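Local coordinates for glycoside hydrolase YxiA (Bacillus licheniformis, PDB 3LV4), which probably hydrolyses glycosidic bonds in arabinan, as a calcium-binding family 43 glycoside hydrolase resembling endo-1,5-alpha-L-arabinosidases, at residues A[372-377]-A[385-390]; A[376-381]-A[426-431]. All coordinates share one frame; numbering follows the deposited sequence.

Contact 1 (A[372-377]-A[385-390]); sequences ESKEIR and TGAVAG. With CA (calcium ion), chain D.
R377 and T385 face each other as an antiparallel hydrogen-bonded pair and satisfy each other's backbone: R377 N donates to T385 O at 2.9 Å, and T385 N returns a bond to R377 O at 3.1 Å. The second lies in the plane of its carbonyl, whereas R377 N sits above the plane of T385 C=O, 37° out of it. One step on, I376 and G386 form a non-hydrogen-bonded pair, and past it the chain turns so that A387 N reaches E375 O at 2.9 Å. The methyl of A387 fits against K374, CB to CB 3.5 Å, and also touches CG2 of I376. That same CG2 meets V388 CG2 at 3.9 Å, giving the hairpin a small apolar side. Polar side chains find partners beyond the two segments: T385 OG1 bonds to N379 ND2, and R377 NH1 makes a salt bridge with D356 OD1. E375 has CG anti to its carbonyl carbon (chi1 -59°) and an extended chain beyond, which carries OE2 to the calcium ion at 2.5 Å. Three waters, E358 and N281 complete the calcium's ligands, and S373 OG hydrogen-bonds to E358 OE1 and to the backbone N of N281, a second shell behind both. E375 thus serves two partners, its carbonyl pinning the 383-386 strand's exit while its carboxylate binds calcium, which ties the hairpin to the metal site.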
ATOM      1  N   GLU A 372       2.621   1.121  21.563  1.00 12.08           N
ATOM      2  CA  GLU A 372       2.104   2.316  22.233  1.00 10.40           C
ATOM      3  C   GLU A 372       3.069   3.481  22.083  1.00 11.30           C
ATOM      4  O   GLU A 372       4.286   3.294  22.143  1.00 13.10           O
ATOM      5  CB  GLU A 372       1.878   2.039  23.720  1.00 10.14           C
ATOM      6  CG  GLU A 372       0.780   1.031  24.011  1.00 12.65           C
ATOM      7  CD  GLU A 372      -0.606   1.637  23.952  1.00 14.40           C
ATOM      8  OE1 GLU A 372      -0.710   2.877  23.859  1.00 14.67           O
ATOM      9  OE2 GLU A 372      -1.595   0.869  24.018  1.00 15.31           O
ATOM     10  N   SER A 373       2.535   4.681  21.880  1.00 10.39           N
ATOM     11  CA  SER A 373       3.392   5.858  21.806  1.00 10.60           C
ATOM     12  C   SER A 373       3.932   6.176  23.191  1.00 11.49           C
ATOM     13  O   SER A 373       3.291   5.874  24.205  1.00 11.21           O
ATOM     14  CB  SER A 373       2.639   7.072  21.253  1.00  9.64           C
ATOM     15  OG  SER A 373       1.662   7.528  22.179  1.00  9.63           O
ATOM     16  N   LYS A 374       5.113   6.791  23.220  1.00 12.33           N
ATOM     17  CA  LYS A 374       5.740   7.219  24.460  1.00 11.44           C
ATOM     18  C   LYS A 374       6.145   8.683  24.343  1.00 11.02           C
ATOM     19  O   LYS A 374       6.440   9.164  23.243  1.00  9.82           O
ATOM     20  CB  LYS A 374       6.958   6.346  24.758  1.00 13.77           C
ATOM     21  CG  LYS A 374       6.593   4.872  24.839  1.00 17.56           C
ATOM     22  CD  LYS A 374       7.662   4.055  25.506  1.00 22.17           C
ATOM     23  CE  LYS A 374       7.174   2.633  25.725  1.00 23.74           C
ATOM     24  NZ  LYS A 374       8.307   1.687  25.843  1.00 27.25           N
ATOM     25  N   GLU A 375       6.157   9.386  25.472  1.00 11.81           N
ATOM     26  CA  GLU A 375       6.433  10.822  25.467  1.00 10.62           C
ATOM     27  C   GLU A 375       7.908  11.174  25.400  1.00  9.95           C
ATOM     28  O   GLU A 375       8.731  10.621  26.135  1.00 10.11           O
ATOM     29  CB  GLU A 375       5.803  11.506  26.687  1.00 11.16           C
ATOM     30  CG  GLU A 375       4.317  11.324  26.761  1.00 16.61           C
ATOM     31  CD  GLU A 375       3.676  12.158  27.849  1.00 20.97           C
ATOM     32  OE1 GLU A 375       4.377  12.977  28.484  1.00 25.98           O
ATOM     33  OE2 GLU A 375       2.462  12.000  28.069  1.00 20.66           O
ATOM     34  N   ILE A 376       8.221  12.113  24.509  1.00  8.43           N
ATOM     35  CA  ILE A 376       9.554  12.670  24.390  1.00  8.97           C
ATOM     36  C   ILE A 376       9.426  14.181  24.339  1.00 12.08           C
ATOM     37  O   ILE A 376       8.320  14.709  24.202  1.00 13.24           O
ATOM     38  CB  ILE A 376      10.253  12.189  23.101  1.00  9.39           C
ATOM     39  CG1 ILE A 376       9.501  12.679  21.855  1.00 10.12           C
ATOM     40  CG2 ILE A 376      10.379  10.666  23.096  1.00 10.26           C
ATOM     41  CD1 ILE A 376      10.289  12.506  20.562  1.00 12.30           C
ATOM     42  N   ARG A 377      10.551  14.878  24.466  1.00 12.38           N
ATOM     43  CA  ARG A 377      10.565  16.322  24.246  1.00 11.70           C
ATOM     44  C   ARG A 377      11.650  16.707  23.256  1.00 13.03           C
ATOM     45  O   ARG A 377      12.802  16.281  23.387  1.00 13.40           O
ATOM     46  CB  ARG A 377      10.761  17.091  25.556  1.00 11.80           C
ATOM     47  CG  ARG A 377      10.817  18.597  25.349  1.00 14.23           C
ATOM     48  CD  ARG A 377      10.782  19.371  26.658  1.00 19.36           C
ATOM     49  NE  ARG A 377      10.750  20.812  26.414  1.00 24.28           N
ATOM     50  CZ  ARG A 377       9.641  21.513  26.190  1.00 28.26           C
ATOM     51  NH1 ARG A 377       8.455  20.912  26.184  1.00 29.47           N
ATOM     52  NH2 ARG A 377       9.713  22.820  25.973  1.00 28.83           N
ATOM     53  N   THR A 385      14.745  14.399  24.923  1.00 12.06           N
ATOM     54  CA  THR A 385      14.691  13.769  26.239  1.00 14.17           C
ATOM     55  C   THR A 385      13.377  13.015  26.421  1.00 16.68           C
ATOM     56  O   THR A 385      12.498  13.067  25.556  1.00 16.52           O
ATOM     57  CB  THR A 385      14.830  14.800  27.363  1.00 14.80           C
ATOM     58  OG1 THR A 385      13.853  15.831  27.181  1.00 16.74           O
ATOM     59  CG2 THR A 385      16.232  15.426  27.350  1.00 14.98           C
ATOM     60  N   GLY A 386      13.251  12.310  27.541  1.00 15.24           N
ATOM     61  CA  GLY A 386      12.042  11.569  27.832  1.00 14.54           C
ATOM     62  C   GLY A 386      12.221  10.088  27.566  1.00 17.22           C
ATOM     63  O   GLY A 386      13.155   9.467  28.082  1.00 18.29           O
ATOM     64  N   ALA A 387      11.337   9.525  26.747  1.00 16.69           N
ATOM     65  CA  ALA A 387      11.340   8.083  26.480  1.00 18.08           C
ATOM     66  C   ALA A 387      12.626   7.639  25.792  1.00 18.54           C
ATOM     67  O   ALA A 387      13.059   6.494  25.933  1.00 19.83           O
ATOM     68  CB  ALA A 387      10.114   7.686  25.640  1.00 18.37           C
ATOM     69  N   VAL A 388      13.226   8.550  25.033  1.00 16.86           N
ATOM     70  CA  VAL A 388      14.511   8.280  24.403  1.00 17.31           C
ATOM     71  C   VAL A 388      15.428   9.477  24.576  1.00 15.41           C
ATOM     72  O   VAL A 388      14.971  10.606  24.797  1.00 15.40           O
ATOM     73  CB  VAL A 388      14.384   7.989  22.887  1.00 19.10           C
ATOM     74  CG1 VAL A 388      13.487   6.788  22.640  1.00 23.59           C
ATOM     75  CG2 VAL A 388      13.878   9.219  22.152  1.00 18.17           C
ATOM     76  N   ALA A 389      16.725   9.224  24.476  1.00 14.29           N
ATOM     77  CA  ALA A 389      17.711  10.291  24.460  1.00 12.95           C
ATOM     78  C   ALA A 389      18.246  10.413  23.041  1.00 15.30           C
ATOM     79  O   ALA A 389      18.493   9.407  22.368  1.00 18.93           O
ATOM     80  CB  ALA A 389      18.844   9.994  25.443  1.00 13.63           C
ATOM     81  N   GLY A 390      18.416  11.640  22.572  1.00 14.01           N
ATOM     82  CA  GLY A 390      18.946  11.840  21.238  1.00 15.11           C
ATOM     83  C   GLY A 390      19.094  13.303  20.895  1.00 13.35           C
ATOM     84  O   GLY A 390      19.119  14.159  21.779  1.00 12.85           O
TER
HETATM   85 CA    CA D 504       0.884  10.407  27.035  1.00 17.73          CA
HETATM   86  O   HOH W   1       2.126   8.376  26.261  1.00 13.92           O
HETATM   87  O   HOH W   2       1.096   8.762  29.305  1.00 40.55           O
HETATM   88  O   HOH W   3      -0.679  12.588  27.090  1.00 31.36           O

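Contact 2 (A[376-381]-A[426-431]); sequences IRLNQN and MTFSAL
F428 points its ring toward I376 and L378, which come to meet it from a strand that does not pair with its own. The nearest backbones, at L378 and F428, are 11.2 Å apart from CA to CA, so side chains alone bridge the distance. F428 holds its CG between the backbone N and the carbonyl carbon (chi1 64°), and a chi2 of 82° turns the ring roughly perpendicular to the CA-CB-CG plane. I376 leads with CD1, the end of its longer branch. This methyl arrives at the ring edge, close to the ring plane, 4.3 Å from F428 CZ. L378 takes another route: its CG lies anti to the carbonyl carbon, and an extended chi2 sends CD1 forward to F428 CE2 at 4.1 Å, at an oblique angle to the ring. Methyls from alternate residues of one strand therefore reach adjacent carbons, CZ and CE2, at the far end of one phenyl ring, and all three residues are buried. R377, between them in sequence, takes no part because its side chain leaves on the other face of the strand. Y357 of strand 355-363 touches I376 and L378 and meets the F428 ring with the planes about 55° apart, while F413 adds to the packing from strand 407-418. Inward-facing side chains meeting across the interior of a closed run of antiparallel strands are what the core of a lipocalin-like beta-barrel is made of.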
ATOM      1  N   ILE A 376       8.221  12.113  24.509  1.00  8.43           N
ATOM      2  CA  ILE A 376       9.554  12.670  24.390  1.00  8.97           C
ATOM      3  C   ILE A 376       9.426  14.181  24.339  1.00 12.08           C
ATOM      4  O   ILE A 376       8.320  14.709  24.202  1.00 13.24           O
ATOM      5  CB  ILE A 376      10.253  12.189  23.101  1.00  9.39           C
ATOM      6  CG1 ILE A 376       9.501  12.679  21.855  1.00 10.12           C
ATOM      7  CG2 ILE A 376      10.379  10.666  23.096  1.00 10.26           C
ATOM      8  CD1 ILE A 376      10.289  12.506  20.562  1.00 12.30           C
ATOM      9  N   ARG A 377      10.551  14.878  24.466  1.00 12.38           N
ATOM     10  CA  ARG A 377      10.565  16.322  24.246  1.00 11.70           C
ATOM     11  C   ARG A 377      11.650  16.707  23.256  1.00 13.03           C
ATOM     12  O   ARG A 377      12.802  16.281  23.387  1.00 13.40           O
ATOM     13  CB  ARG A 377      10.761  17.091  25.556  1.00 11.80           C
ATOM     14  CG  ARG A 377      10.817  18.597  25.349  1.00 14.23           C
ATOM     15  CD  ARG A 377      10.782  19.371  26.658  1.00 19.36           C
ATOM     16  NE  ARG A 377      10.750  20.812  26.414  1.00 24.28           N
ATOM     17  CZ  ARG A 377       9.641  21.513  26.190  1.00 28.26           C
ATOM     18  NH1 ARG A 377       8.455  20.912  26.184  1.00 29.47           N
ATOM     19  NH2 ARG A 377       9.713  22.820  25.973  1.00 28.83           N
ATOM     20  N   LEU A 378      11.273  17.489  22.249  1.00 11.83           N
ATOM     21  CA  LEU A 378      12.251  18.148  21.401  1.00 12.49           C
ATOM     22  C   LEU A 378      12.588  19.453  22.101  1.00 12.60           C
ATOM     23  O   LEU A 378      11.806  20.407  22.048  1.00 14.13           O
ATOM     24  CB  LEU A 378      11.678  18.426  20.010  1.00 11.53           C
ATOM     25  CG  LEU A 378      11.215  17.211  19.203  1.00 15.14           C
ATOM     26  CD1 LEU A 378      10.933  17.596  17.754  1.00 13.94           C
ATOM     27  CD2 LEU A 378      12.232  16.085  19.277  1.00 17.59           C
ATOM     28  N   ASN A 379      13.730  19.480  22.784  1.00 13.29           N
ATOM     29  CA  ASN A 379      14.139  20.656  23.546  1.00 14.43           C
ATOM     30  C   ASN A 379      14.722  21.751  22.669  1.00 15.66           C
ATOM     31  O   ASN A 379      15.246  21.491  21.587  1.00 16.95           O
ATOM     32  CB  ASN A 379      15.155  20.278  24.627  1.00 16.85           C
ATOM     33  CG  ASN A 379      14.583  19.318  25.646  1.00 18.97           C
ATOM     34  OD1 ASN A 379      14.021  19.738  26.653  1.00 20.76           O
ATOM     35  ND2 ASN A 379      14.714  18.022  25.384  1.00 18.84           N
ATOM     36  N   GLN A 380      14.641  22.979  23.160  1.00 18.34           N
ATOM     37  CA  GLN A 380      15.176  24.124  22.447  1.00 21.95           C
ATOM     38  C   GLN A 380      16.663  23.963  22.143  1.00 21.09           C
ATOM     39  O   GLN A 380      17.158  24.485  21.146  1.00 22.01           O
ATOM     40  CB  GLN A 380      14.935  25.396  23.258  1.00 27.75           C
ATOM     41  CG  GLN A 380      15.405  26.657  22.571  1.00 36.31           C
ATOM     42  CD  GLN A 380      14.944  27.893  23.296  1.00 43.52           C
ATOM     43  OE1 GLN A 380      13.792  27.979  23.727  1.00 46.96           O
ATOM     44  NE2 GLN A 380      15.840  28.865  23.439  1.00 44.98           N
ATOM     45  N   ASN A 381      17.373  23.230  22.992  1.00 18.73           N
ATOM     46  CA  ASN A 381      18.820  23.101  22.827  1.00 17.94           C
ATOM     47  C   ASN A 381      19.234  22.010  21.837  1.00 18.16           C
ATOM     48  O   ASN A 381      20.419  21.702  21.698  1.00 20.72           O
ATOM     49  CB  ASN A 381      19.523  22.929  24.184  1.00 19.95           C
ATOM     50  CG  ASN A 381      19.211  21.598  24.854  1.00 20.68           C
ATOM     51  OD1 ASN A 381      19.722  21.295  25.943  1.00 24.88           O
ATOM     52  ND2 ASN A 381      18.380  20.794  24.210  1.00 17.64           N
HETATM   53  N   MSE A 426       1.124  19.482  15.823  1.00  9.47           N
HETATM   54  CA  MSE A 426       2.320  19.428  14.989  1.00 10.49           C
HETATM   55  C   MSE A 426       2.780  17.981  14.913  1.00 10.08           C
HETATM   56  O   MSE A 426       2.791  17.284  15.920  1.00 12.61           O
HETATM   57  CB  MSE A 426       3.441  20.292  15.579  1.00 11.95           C
HETATM   58  CG  MSE A 426       4.759  20.208  14.792  1.00 11.85           C
HETATM   59 SE   MSE A 426       4.559  20.814  12.924  1.00 22.10          SE
HETATM   60  CE  MSE A 426       4.247  22.720  13.292  1.00 17.07           C
ATOM     61  N   THR A 427       3.158  17.515  13.729  1.00  9.96           N
ATOM     62  CA  THR A 427       3.663  16.156  13.619  1.00  8.75           C
ATOM     63  C   THR A 427       5.019  16.144  12.931  1.00  8.89           C
ATOM     64  O   THR A 427       5.413  17.115  12.296  1.00  9.10           O
ATOM     65  CB  THR A 427       2.691  15.240  12.829  1.00  8.33           C
ATOM     66  OG1 THR A 427       2.785  15.522  11.422  1.00  9.63           O
ATOM     67  CG2 THR A 427       1.250  15.449  13.303  1.00  9.42           C
ATOM     68  N   PHE A 428       5.738  15.039  13.079  1.00  9.28           N
ATOM     69  CA  PHE A 428       6.862  14.755  12.212  1.00  9.10           C
ATOM     70  C   PHE A 428       6.842  13.276  11.866  1.00  8.84           C
ATOM     71  O   PHE A 428       6.262  12.468  12.587  1.00  9.77           O
ATOM     72  CB  PHE A 428       8.209  15.178  12.836  1.00  9.52           C
ATOM     73  CG  PHE A 428       8.583  14.427  14.083  1.00  9.74           C
ATOM     74  CD1 PHE A 428       9.172  13.173  14.005  1.00 11.19           C
ATOM     75  CD2 PHE A 428       8.386  14.997  15.336  1.00  9.63           C
ATOM     76  CE1 PHE A 428       9.540  12.483  15.158  1.00 13.75           C
ATOM     77  CE2 PHE A 428       8.753  14.319  16.494  1.00 11.91           C
ATOM     78  CZ  PHE A 428       9.325  13.054  16.404  1.00 14.56           C
ATOM     79  N   SER A 429       7.456  12.932  10.743  1.00  9.17           N
ATOM     80  CA  SER A 429       7.509  11.549  10.296  1.00  8.50           C
ATOM     81  C   SER A 429       8.839  11.384   9.600  1.00  7.60           C
ATOM     82  O   SER A 429       9.167  12.166   8.712  1.00  8.99           O
ATOM     83  CB  SER A 429       6.364  11.247   9.328  1.00  7.00           C
ATOM     84  OG  SER A 429       6.412   9.895   8.888  1.00  8.80           O
ATOM     85  N   ALA A 430       9.623  10.397  10.015  1.00  8.27           N
ATOM     86  CA  ALA A 430      10.982  10.284   9.499  1.00  8.23           C
ATOM     87  C   ALA A 430      11.426   8.832   9.324  1.00  9.22           C
ATOM     88  O   ALA A 430      10.808   7.914   9.870  1.00  8.61           O
ATOM     89  CB  ALA A 430      11.960  11.042  10.407  1.00  9.72           C
ATOM     90  N   LEU A 431      12.507   8.641   8.567  1.00  8.55           N
ATOM     91  CA  LEU A 431      13.004   7.312   8.234  1.00  7.09           C
ATOM     92  C   LEU A 431      14.513   7.260   8.369  1.00  9.29           C
ATOM     93  O   LEU A 431      15.197   8.236   8.069  1.00  9.39           O
ATOM     94  CB  LEU A 431      12.655   6.961   6.781  1.00  7.80           C
ATOM     95  CG  LEU A 431      11.197   6.658   6.402  1.00  8.18           C
ATOM     96  CD1 LEU A 431      11.027   6.645   4.883  1.00 11.60           C
ATOM     97  CD2 LEU A 431      10.748   5.325   6.996  1.00 10.90           C
TER

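Overall arrangement
The two contacts lie about 10 Å apart, centre to centre, in the C-terminal lipocalin-like domain, and both start from strand 371-378, sharing I376 and R377. Contact 1 is local: the chain turns back within a few residues to lay strand 383-386 alongside. Contact 2 is distant, reached only after strands 390-395, 399-404 and 407-418 have been laid down, when 423-432 comes round to the far side of the domain interior. Strand 371-378 is thus hydrogen-bonded to 383-386 along one edge and 355-363 along the other, and packs through one face. The calcium site joins this strand to N281 in the family 43 region.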